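Local atomic coordinates of putative pachytene checkpoint protein 2 (Caenorhabditis elegans, PDB entry 4XGU), a protein that probably couples ATP hydrolysis to the remodelling of partner proteins, as its AAA+ relatives do, and is thought to act in chromosome recombination during meiosis. Residues 19-23 with 24-28; 60-63 with 64-67; 162-166 with 167-171; 279-282 with 283-286. All blocks are in the same frame, centred on the assembly; numbering follows the deposited sequence.

In the fold
All four interactions are local, and they follow one another along the chain: interactions 1 to 3 shape loop or 3-10 turns, and interaction 4 is a run of alpha-helix. Interactions 1 and 2 belong to the N-terminal domain and touch: their centres are 14 Å apart, and Phe21 CD2 lies 4.0 Å from Leu65 O. Interaction 3 follows helix 145-161 and precedes strand 174-178, which leads into the predicted ATP-binding loop Gly179 to Thr186. Interaction 4 is part of a helix of the AAA ATPase region. The centres of interactions 3 and 4 are 19 Å apart, whereas interactions 2 and 4 are separated by 47 Å on opposite sides of the chain's centre. All four lie away from the ADP pocket.

Interaction 1 (19-23 with 24-28); sequences QKFPK and STVQK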
loop_
_atom_site.group_PDB
_atom_site.type_symbol
_atom_site.label_atom_id
_atom_site.label_comp_id
_atom_site.label_asym_id
_atom_site.label_seq_id
_atom_site.Cartn_x
_atom_site.Cartn_y
_atom_site.Cartn_z
ATOM N N GLN B 19 38.188 -47.008 -5.883
ATOM C CA GLN B 19 37.263 -47.321 -6.964
ATOM C C GLN B 19 37.606 -48.690 -7.532
ATOM O O GLN B 19 36.714 -49.487 -7.826
ATOM C CB GLN B 19 37.304 -46.260 -8.067
ATOM C CG GLN B 19 36.586 -44.957 -7.731
ATOM C CD GLN B 19 37.401 -44.045 -6.832
ATOM O OE1 GLN B 19 38.600 -44.255 -6.633
ATOM N NE2 GLN B 19 36.753 -43.022 -6.286
ATOM N N LYS B 20 38.901 -48.960 -7.676
ATOM C CA LYS B 20 39.372 -50.239 -8.203
ATOM C C LYS B 20 38.993 -51.395 -7.285
ATOM O O LYS B 20 38.920 -52.541 -7.724
ATOM C CB LYS B 20 40.889 -50.215 -8.423
ATOM C CG LYS B 20 41.317 -49.441 -9.669
ATOM C CD LYS B 20 42.526 -50.072 -10.348
ATOM C CE LYS B 20 43.812 -49.346 -9.996
ATOM N NZ LYS B 20 45.006 -50.018 -10.587
ATOM N N PHE B 21 38.759 -51.089 -6.012
ATOM C CA PHE B 21 38.227 -52.077 -5.083
ATOM C C PHE B 21 36.799 -52.427 -5.499
ATOM O O PHE B 21 35.925 -51.558 -5.514
ATOM C CB PHE B 21 38.254 -51.549 -3.645
ATOM C CG PHE B 21 38.210 -52.628 -2.593
ATOM C CD1 PHE B 21 37.091 -53.440 -2.452
ATOM C CD2 PHE B 21 39.281 -52.814 -1.733
ATOM C CE1 PHE B 21 37.052 -54.425 -1.486
ATOM C CE2 PHE B 21 39.247 -53.796 -0.766
ATOM C CZ PHE B 21 38.131 -54.604 -0.642
ATOM N N PRO B 22 36.560 -53.704 -5.844
ATOM C CA PRO B 22 35.224 -54.173 -6.226
ATOM C C PRO B 22 34.281 -54.252 -5.030
ATOM O O PRO B 22 34.633 -54.843 -4.011
ATOM C CB PRO B 22 35.493 -55.566 -6.801
ATOM C CG PRO B 22 36.722 -56.022 -6.102
ATOM C CD PRO B 22 37.558 -54.790 -5.875
ATOM N N LYS B 23 33.095 -53.662 -5.159
ATOM C CA LYS B 23 32.144 -53.610 -4.053
ATOM C C LYS B 23 31.591 -54.994 -3.724
ATOM O O LYS B 23 31.151 -55.245 -2.601
ATOM C CB LYS B 23 30.995 -52.650 -4.373
ATOM C CG LYS B 23 30.140 -52.299 -3.165
ATOM C CD LYS B 23 28.685 -52.080 -3.549
ATOM C CE LYS B 23 28.517 -50.883 -4.472
ATOM N NZ LYS B 23 27.076 -50.592 -4.730
ATOM N N SER B 24 31.621 -55.889 -4.704
ATOM C CA SER B 24 31.097 -57.239 -4.526
ATOM C C SER B 24 31.890 -58.030 -3.486
ATOM O O SER B 24 31.327 -58.831 -2.739
ATOM C CB SER B 24 31.098 -57.985 -5.860
ATOM O OG SER B 24 32.400 -58.018 -6.418
ATOM N N THR B 25 33.197 -57.797 -3.443
ATOM C CA THR B 25 34.082 -58.532 -2.546
ATOM C C THR B 25 34.091 -57.964 -1.130
ATOM O O THR B 25 34.625 -58.586 -0.210
ATOM C CB THR B 25 35.528 -58.538 -3.074
ATOM O OG1 THR B 25 36.034 -57.197 -3.105
ATOM C CG2 THR B 25 35.581 -59.128 -4.471
ATOM N N VAL B 26 33.510 -56.780 -0.963
ATOM C CA VAL B 26 33.509 -56.096 0.326
ATOM C C VAL B 26 32.839 -56.934 1.410
ATOM O O VAL B 26 33.397 -57.125 2.491
ATOM C CB VAL B 26 32.802 -54.732 0.239
ATOM C CG1 VAL B 26 32.611 -54.139 1.626
ATOM C CG2 VAL B 26 33.591 -53.783 -0.652
ATOM N N GLN B 27 31.647 -57.440 1.114
ATOM C CA GLN B 27 30.913 -58.271 2.064
ATOM C C GLN B 27 31.662 -59.562 2.362
ATOM O O GLN B 27 31.541 -60.124 3.449
ATOM C CB GLN B 27 29.513 -58.584 1.533
ATOM C CG GLN B 27 28.528 -57.434 1.676
ATOM C CD GLN B 27 28.196 -57.133 3.125
ATOM O OE1 GLN B 27 28.017 -58.044 3.935
ATOM N NE2 GLN B 27 28.118 -55.850 3.462
ATOM N N LYS B 28 32.442 -60.021 1.390
ATOM C CA LYS B 28 33.220 -61.243 1.538
ATOM C C LYS B 28 34.422 -61.026 2.454
ATOM O O LYS B 28 34.772 -61.901 3.246
ATOM C CB LYS B 28 33.675 -61.741 0.166
ATOM C CG LYS B 28 34.326 -63.113 0.168
ATOM C CD LYS B 28 34.573 -63.586 -1.259
ATOM C CE LYS B 28 35.201 -64.972 -1.294
ATOM N NZ LYS B 28 36.591 -64.939 -1.832
#
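Two overlapping type I beta turns, Pro22 to Thr25 and Lys23 to Val26, wind the chain between strand 12-16 and helix 30-41 of the N-terminal domain. The first illustrates how a threonine can reinforce a turn by reaching back to its opening carbonyl. Thr25 OG1 donates to Pro22 O at 2.9 Å, while the backbone Thr25 N gives the same oxygen a second, weak bond of 3.3 Å. The hydroxyl is placed for this by a chi1 of 63°, which sets OG1 between its own backbone N and carbonyl carbon; it approaches 23° out of the carbonyl plane. That hydroxyl also lies against the proline ring, with Pro22 CG 3.3 Å from Thr25 OG1, and the threonine methyl rests beside the same carbon. The second turn is closed by Val26 N to Lys23 O at 3.3 Å. The Phe21 ring reaches forward to this doubled turn, CE1 lying 3.4 Å from Thr25 OG1, and its side chain meets that of Val26 at about a right angle. Val26, buried, also packs on Ile17, whereas Lys99 holds the backbone oxygen of Phe21. Phe21 CE1 also touches the valine, 3.6 Å from Val26 CG2.

Interaction 2 (60-63 with 64-67); sequences SSLN and ELFE
Leu62 O is approached by two groups from the following residues. Leu65 N donates a weak backbone bond to it at 3.4 Å, and the Phe66 ring brings up its edge, with CD1 3.3 Å from Leu62 O and CE1 nearly as close. The oxygen lies in the plane of the ring, so it faces the rim of C-H groups and not the pi cloud. A chi1 of 72° folds the Phe66 ring back to this position instead of letting it run on with the chain. Asn63 stands alongside, pointing the same way as the phenylalanine, and its amide plane is turned 59° from the ring. Asn63 OD1 comes within 3.7 Å of Phe66 CE1, but its hydrogen bond is taken from Val53 N, which ties the turn to an earlier part of the same loop. The Leu65 side chain also comes near this oxygen: its CB is 3.5 Å from Leu62 O, and the two leucine side chains meet more loosely through their methyl groups. Leu62 and Phe66 both rest on Leu36 of helix 30-41. Toward the exposed side, Glu64 N donates to Ser61 O at 3.3 Å, and the extended Glu64 side chain runs back so that OE1 passes Ser61 OG. Together with the bond from Asn63 N to Ser60 O, these spacings of three residues are the signature of a short 3-10 turn, here laid on helix 30-41 just before the chain enters strand 68-72.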
loop_
_atom_site.group_PDB
_atom_site.type_symbol
_atom_site.label_atom_id
_atom_site.label_comp_id
_atom_site.label_asym_id
_atom_site.label_seq_id
_atom_site.Cartn_x
_atom_site.Cartn_y
_atom_site.Cartn_z
ATOM N N SER B 60 50.606 -53.238 8.581
ATOM C CA SER B 60 50.539 -52.207 7.549
ATOM C C SER B 60 49.792 -52.717 6.321
ATOM O O SER B 60 49.533 -51.961 5.386
ATOM C CB SER B 60 51.940 -51.733 7.161
ATOM O OG SER B 60 52.676 -52.770 6.539
ATOM N N SER B 61 49.450 -54.003 6.336
ATOM C CA SER B 61 48.622 -54.601 5.297
ATOM C C SER B 61 47.184 -54.100 5.402
ATOM O O SER B 61 46.397 -54.233 4.464
ATOM C CB SER B 61 48.659 -56.127 5.393
ATOM O OG SER B 61 47.753 -56.717 4.475
ATOM N N LEU B 62 46.844 -53.525 6.550
ATOM C CA LEU B 62 45.522 -52.950 6.745
ATOM C C LEU B 62 45.365 -51.700 5.890
ATOM O O LEU B 62 44.250 -51.261 5.614
ATOM C CB LEU B 62 45.286 -52.619 8.218
ATOM C CG LEU B 62 45.230 -53.795 9.192
ATOM C CD1 LEU B 62 45.348 -53.299 10.622
ATOM C CD2 LEU B 62 43.942 -54.581 9.004
ATOM N N ASN B 63 46.489 -51.129 5.474
ATOM C CA ASN B 63 46.475 -49.914 4.669
ATOM C C ASN B 63 46.053 -50.184 3.235
ATOM O O ASN B 63 45.619 -49.275 2.530
ATOM C CB ASN B 63 47.849 -49.242 4.682
ATOM C CG ASN B 63 48.155 -48.571 6.004
ATOM O OD1 ASN B 63 47.248 -48.195 6.746
ATOM N ND2 ASN B 63 49.437 -48.408 6.302
ATOM N N GLU B 64 46.179 -51.435 2.806
ATOM C CA GLU B 64 45.817 -51.805 1.443
ATOM C C GLU B 64 44.301 -51.859 1.261
ATOM O O GLU B 64 43.809 -51.989 0.142
ATOM C CB GLU B 64 46.443 -53.150 1.068
ATOM C CG GLU B 64 47.960 -53.115 0.918
ATOM C CD GLU B 64 48.557 -54.489 0.655
ATOM O OE1 GLU B 64 47.882 -55.499 0.943
ATOM O OE2 GLU B 64 49.701 -54.561 0.157
ATOM N N LEU B 65 43.566 -51.746 2.365
ATOM C CA LEU B 65 42.109 -51.853 2.343
ATOM C C LEU B 65 41.407 -50.525 2.080
ATOM O O LEU B 65 40.524 -50.439 1.228
ATOM C CB LEU B 65 41.597 -52.427 3.667
ATOM C CG LEU B 65 41.927 -53.879 4.012
ATOM C CD1 LEU B 65 41.418 -54.220 5.403
ATOM C CD2 LEU B 65 41.329 -54.820 2.984
ATOM N N PHE B 66 41.798 -49.491 2.816
ATOM C CA PHE B 66 41.052 -48.239 2.816
ATOM C C PHE B 66 41.838 -47.042 2.292
ATOM O O PHE B 66 43.064 -47.073 2.190
ATOM C CB PHE B 66 40.555 -47.934 4.228
ATOM C CG PHE B 66 41.640 -47.512 5.180
ATOM C CD1 PHE B 66 42.544 -48.433 5.677
ATOM C CD2 PHE B 66 41.748 -46.192 5.586
ATOM C CE1 PHE B 66 43.538 -48.046 6.558
ATOM C CE2 PHE B 66 42.739 -45.800 6.466
ATOM C CZ PHE B 66 43.635 -46.729 6.952
ATOM N N GLU B 67 41.104 -45.984 1.965
ATOM C CA GLU B 67 41.692 -44.735 1.505
ATOM C C GLU B 67 41.582 -43.704 2.623
ATOM O O GLU B 67 42.409 -42.804 2.742
ATOM C CB GLU B 67 40.990 -44.247 0.233
ATOM C CG GLU B 67 41.898 -43.546 -0.766
ATOM C CD GLU B 67 41.247 -43.370 -2.131
ATOM O OE1 GLU B 67 40.156 -42.762 -2.205
ATOM O OE2 GLU B 67 41.827 -43.846 -3.132
#

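Interaction 3 (162-166 with 167-171); sequences KHVNT and KIINV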
loop_
_atom_site.group_PDB
_atom_site.type_symbol
_atom_site.label_atom_id
_atom_site.label_comp_id
_atom_site.label_asym_id
_atom_site.label_seq_id
_atom_site.Cartn_x
_atom_site.Cartn_y
_atom_site.Cartn_z
ATOM N N LYS B 162 11.596 -45.569 8.088
ATOM C CA LYS B 162 10.735 -46.582 8.688
ATOM C C LYS B 162 9.255 -46.265 8.489
ATOM O O LYS B 162 8.389 -46.914 9.076
ATOM C CB LYS B 162 11.053 -46.726 10.174
ATOM C CG LYS B 162 12.390 -47.399 10.447
ATOM C CD LYS B 162 12.973 -46.965 11.780
ATOM C CE LYS B 162 14.277 -47.689 12.081
ATOM N NZ LYS B 162 14.056 -49.137 12.348
ATOM N N HIS B 163 8.982 -45.256 7.665
ATOM C CA HIS B 163 7.624 -44.917 7.238
ATOM C C HIS B 163 6.677 -44.597 8.391
ATOM O O HIS B 163 5.611 -45.199 8.518
ATOM C CB HIS B 163 7.051 -46.054 6.393
ATOM C CG HIS B 163 7.941 -46.464 5.263
ATOM N ND1 HIS B 163 8.094 -45.705 4.123
ATOM C CD2 HIS B 163 8.738 -47.547 5.102
ATOM C CE1 HIS B 163 8.940 -46.305 3.306
ATOM N NE2 HIS B 163 9.346 -47.424 3.876
ATOM N N VAL B 164 7.069 -43.637 9.222
ATOM C CA VAL B 164 6.234 -43.196 10.331
ATOM C C VAL B 164 5.001 -42.467 9.827
ATOM O O VAL B 164 5.089 -41.658 8.906
ATOM C CB VAL B 164 6.998 -42.261 11.281
ATOM C CG1 VAL B 164 6.166 -41.964 12.522
ATOM C CG2 VAL B 164 8.318 -42.875 11.669
ATOM N N ASN B 165 3.854 -42.752 10.434
ATOM C CA ASN B 165 2.641 -42.005 10.139
ATOM C C ASN B 165 2.812 -40.555 10.577
ATOM O O ASN B 165 2.984 -40.277 11.764
ATOM C CB ASN B 165 1.434 -42.638 10.830
ATOM C CG ASN B 165 0.113 -42.112 10.300
ATOM O OD1 ASN B 165 0.035 -40.998 9.782
ATOM N ND2 ASN B 165 -0.934 -42.917 10.427
ATOM N N THR B 166 2.771 -39.638 9.616
ATOM C CA THR B 166 2.986 -38.222 9.895
ATOM C C THR B 166 1.861 -37.649 10.756
ATOM O O THR B 166 2.062 -36.685 11.495
ATOM C CB THR B 166 3.098 -37.401 8.594
ATOM O OG1 THR B 166 3.847 -38.139 7.620
ATOM C CG2 THR B 166 3.785 -36.069 8.855
ATOM N N LYS B 167 0.680 -38.253 10.660
ATOM C CA LYS B 167 -0.486 -37.799 11.415
ATOM C C LYS B 167 -0.328 -38.061 12.910
ATOM O O LYS B 167 -0.634 -37.199 13.734
ATOM C CB LYS B 167 -1.754 -38.479 10.894
ATOM C CG LYS B 167 -2.017 -38.237 9.415
ATOM C CD LYS B 167 -2.964 -39.271 8.816
ATOM C CE LYS B 167 -4.427 -38.959 9.111
ATOM N NZ LYS B 167 -4.843 -39.317 10.497
ATOM N N ILE B 168 0.146 -39.253 13.259
ATOM C CA ILE B 168 0.340 -39.601 14.660
ATOM C C ILE B 168 1.579 -38.904 15.213
ATOM O O ILE B 168 1.506 -38.189 16.211
ATOM C CB ILE B 168 0.466 -41.124 14.856
ATOM C CG1 ILE B 168 -0.800 -41.828 14.360
ATOM C CG2 ILE B 168 0.711 -41.456 16.321
ATOM C CD1 ILE B 168 -0.804 -43.324 14.602
ATOM N N ILE B 169 2.716 -39.110 14.557
ATOM C CA ILE B 169 3.954 -38.455 14.963
ATOM C C ILE B 169 4.373 -37.410 13.937
ATOM O O ILE B 169 4.519 -37.710 12.753
ATOM C CB ILE B 169 5.090 -39.470 15.159
ATOM C CG1 ILE B 169 4.779 -40.382 16.346
ATOM C CG2 ILE B 169 6.415 -38.755 15.370
ATOM C CD1 ILE B 169 5.887 -41.347 16.678
ATOM N N ASN B 170 4.569 -36.180 14.401
ATOM C CA ASN B 170 4.837 -35.057 13.510
ATOM C C ASN B 170 6.289 -34.988 13.041
ATOM O O ASN B 170 7.188 -34.645 13.807
ATOM C CB ASN B 170 4.445 -33.748 14.197
ATOM C CG ASN B 170 4.762 -32.532 13.357
ATOM O OD1 ASN B 170 4.091 -32.256 12.362
ATOM N ND2 ASN B 170 5.783 -31.786 13.761
ATOM N N VAL B 171 6.506 -35.319 11.772
ATOM C CA VAL B 171 7.828 -35.246 11.165
ATOM C C VAL B 171 7.763 -34.394 9.899
ATOM O O VAL B 171 7.239 -34.830 8.875
ATOM C CB VAL B 171 8.377 -36.646 10.825
ATOM C CG1 VAL B 171 9.737 -36.540 10.158
ATOM C CG2 VAL B 171 8.462 -37.503 12.078
#
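Asn165 and Ile168 set their side chains at about a right angle, the amide nitrogen ND2 passing 4.1 Å from Ile168 CG1. Toward Lys167 the same amide presents its oxygen. Asn165 OD1 accepts Lys167 N at 3.0 Å, with an N-H...O angle of 149°, although the donor stands above the plane of the carboxamide. The aliphatic start of the lysine then slants across this oxygen, its CB 3.3 Å from Asn165 OD1. With Asn165 CG anti to the backbone N (chi1 -166°), the amide is directed forward along the chain, where it can span one residue and reach the next N-H. The backbone oxygen of Asn165 has a different task: it takes Ile169 N at 3.0 Å. One residue thus uses two oxygens to close two nested turns, the shorter inside the longer.

Val164 meets Ile169 obliquely, CG1 lying 3.8 Å from Ile169 CB; both are buried, and Val164 is backed by Leu159 of helix 145-161. Thr166 heads elsewhere, its CG2 near Val171 O. Ile168 packs on Glu337 of the second subunit, whose carboxylate also accepts the backbone N of Asn165, so the bend is held from outside its own chain as well. The side-chain bond to the N-H two residues on defines an Asx turn, here nested in a five-residue alpha-turn at a subunit interface of the assembly.

Interaction 4 (279-282 with 283-286); sequences ALLT and QIDR
Ala279, Leu280, Leu281 and Thr282 each give their carbonyl to the N-H four residues ahead, on Gln283, Ile284, Asp285 and Arg286, in a regular stretch of the alpha-helix 275-288. The packing along it is uneven. Its tight part is the buried face against helix 228-241, where Leu280 lies on Val229 and Phe233. Here Leu280 O receives Ile284 N at a short 2.6 Å, and Ile284 CG1 presses to 3.1 Å from the same oxygen. Gln283 is bent at chi2 and also buried: its CG sits 3.1 Å from Ala279 O, and its side chain touches Gln230. Beyond that bend the amide carbon CD lies in plane at the edge of the Arg286 guanidinium, and OE1 accepts a weak bond from NE. Arg286 makes salt bridges to Asp234 and Asp237 of helix 228-241.

Between side chains the apolar contacts are light, Leu280 CG lying 4.2 Å from Ile284 CD1 and Leu281 CD1 4.4 Å from the same methyl. Leu281 also turns to Ala308 of helix 307-312. The carboxylate of Asp285 brings OD1 within 3.0 Å of Leu281 O. Two acceptors this close would repel each other, but OD1 is held by a salt bridge to Arg312, which would probably offset that. Thr282, by contrast, is exposed to solvent. A chi1 of -63° turns its hydroxyl back to Asn278 O and puts the methyl beside the carbonyl carbon, with CG2 4.2 Å from Gln283 NE2.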
loop_
_atom_site.group_PDB
_atom_site.type_symbol
_atom_site.label_atom_id
_atom_site.label_comp_id
_atom_site.label_asym_id
_atom_site.label_seq_id
_atom_site.Cartn_x
_atom_site.Cartn_y
_atom_site.Cartn_z
ATOM N N ALA B 279 3.945 -20.519 -4.451
ATOM C CA ALA B 279 4.226 -21.703 -5.251
ATOM C C ALA B 279 5.386 -22.472 -4.637
ATOM O O ALA B 279 5.352 -23.699 -4.557
ATOM C CB ALA B 279 4.538 -21.319 -6.689
ATOM N N LEU B 280 6.403 -21.738 -4.197
ATOM C CA LEU B 280 7.570 -22.340 -3.566
ATOM C C LEU B 280 7.170 -23.138 -2.328
ATOM O O LEU B 280 7.525 -24.311 -2.196
ATOM C CB LEU B 280 8.592 -21.265 -3.190
ATOM C CG LEU B 280 9.871 -21.776 -2.524
ATOM C CD1 LEU B 280 10.778 -22.452 -3.544
ATOM C CD2 LEU B 280 10.600 -20.651 -1.803
ATOM N N LEU B 281 6.425 -22.499 -1.431
ATOM C CA LEU B 281 5.973 -23.137 -0.196
ATOM C C LEU B 281 5.047 -24.320 -0.468
ATOM O O LEU B 281 5.096 -25.330 0.233
ATOM C CB LEU B 281 5.267 -22.121 0.704
ATOM C CG LEU B 281 6.088 -21.581 1.882
ATOM C CD1 LEU B 281 7.322 -20.836 1.399
ATOM C CD2 LEU B 281 5.231 -20.691 2.767
ATOM N N THR B 282 4.203 -24.184 -1.487
ATOM C CA THR B 282 3.347 -25.282 -1.921
ATOM C C THR B 282 4.196 -26.428 -2.465
ATOM O O THR B 282 3.956 -27.596 -2.148
ATOM C CB THR B 282 2.342 -24.826 -2.995
ATOM O OG1 THR B 282 1.464 -23.840 -2.438
ATOM C CG2 THR B 282 1.522 -26.002 -3.497
ATOM N N GLN B 283 5.198 -26.089 -3.271
ATOM C CA GLN B 283 6.105 -27.090 -3.822
ATOM C C GLN B 283 6.975 -27.701 -2.731
ATOM O O GLN B 283 7.351 -28.871 -2.813
ATOM C CB GLN B 283 6.982 -26.483 -4.918
ATOM C CG GLN B 283 6.237 -26.201 -6.203
ATOM C CD GLN B 283 5.355 -27.357 -6.614
ATOM O OE1 GLN B 283 5.841 -28.448 -6.912
ATOM N NE2 GLN B 283 4.048 -27.130 -6.618
ATOM N N ILE B 284 7.291 -26.905 -1.713
ATOM C CA ILE B 284 8.006 -27.411 -0.547
ATOM C C ILE B 284 7.153 -28.454 0.163
ATOM O O ILE B 284 7.643 -29.518 0.539
ATOM C CB ILE B 284 8.374 -26.283 0.441
ATOM C CG1 ILE B 284 9.535 -25.453 -0.100
ATOM C CG2 ILE B 284 8.758 -26.859 1.789
ATOM C CD1 ILE B 284 9.956 -24.328 0.820
ATOM N N ASP B 285 5.870 -28.149 0.323
ATOM C CA ASP B 285 4.940 -29.044 1.003
ATOM C C ASP B 285 4.775 -30.384 0.293
ATOM O O ASP B 285 4.662 -31.426 0.941
ATOM C CB ASP B 285 3.575 -28.375 1.153
ATOM C CG ASP B 285 3.484 -27.513 2.394
ATOM O OD1 ASP B 285 4.497 -26.874 2.751
ATOM O OD2 ASP B 285 2.402 -27.484 3.018
ATOM N N ARG B 286 4.754 -30.354 -1.036
ATOM C CA ARG B 286 4.611 -31.578 -1.816
ATOM C C ARG B 286 5.796 -32.503 -1.606
ATOM O O ARG B 286 5.646 -33.714 -1.457
ATOM C CB ARG B 286 4.469 -31.259 -3.305
ATOM C CG ARG B 286 4.623 -32.480 -4.203
ATOM C CD ARG B 286 4.010 -32.252 -5.572
ATOM N NE ARG B 286 4.744 -31.257 -6.344
ATOM C CZ ARG B 286 5.293 -31.490 -7.531
ATOM N NH1 ARG B 286 5.188 -32.689 -8.088
ATOM N NH2 ARG B 286 5.943 -30.523 -8.166
#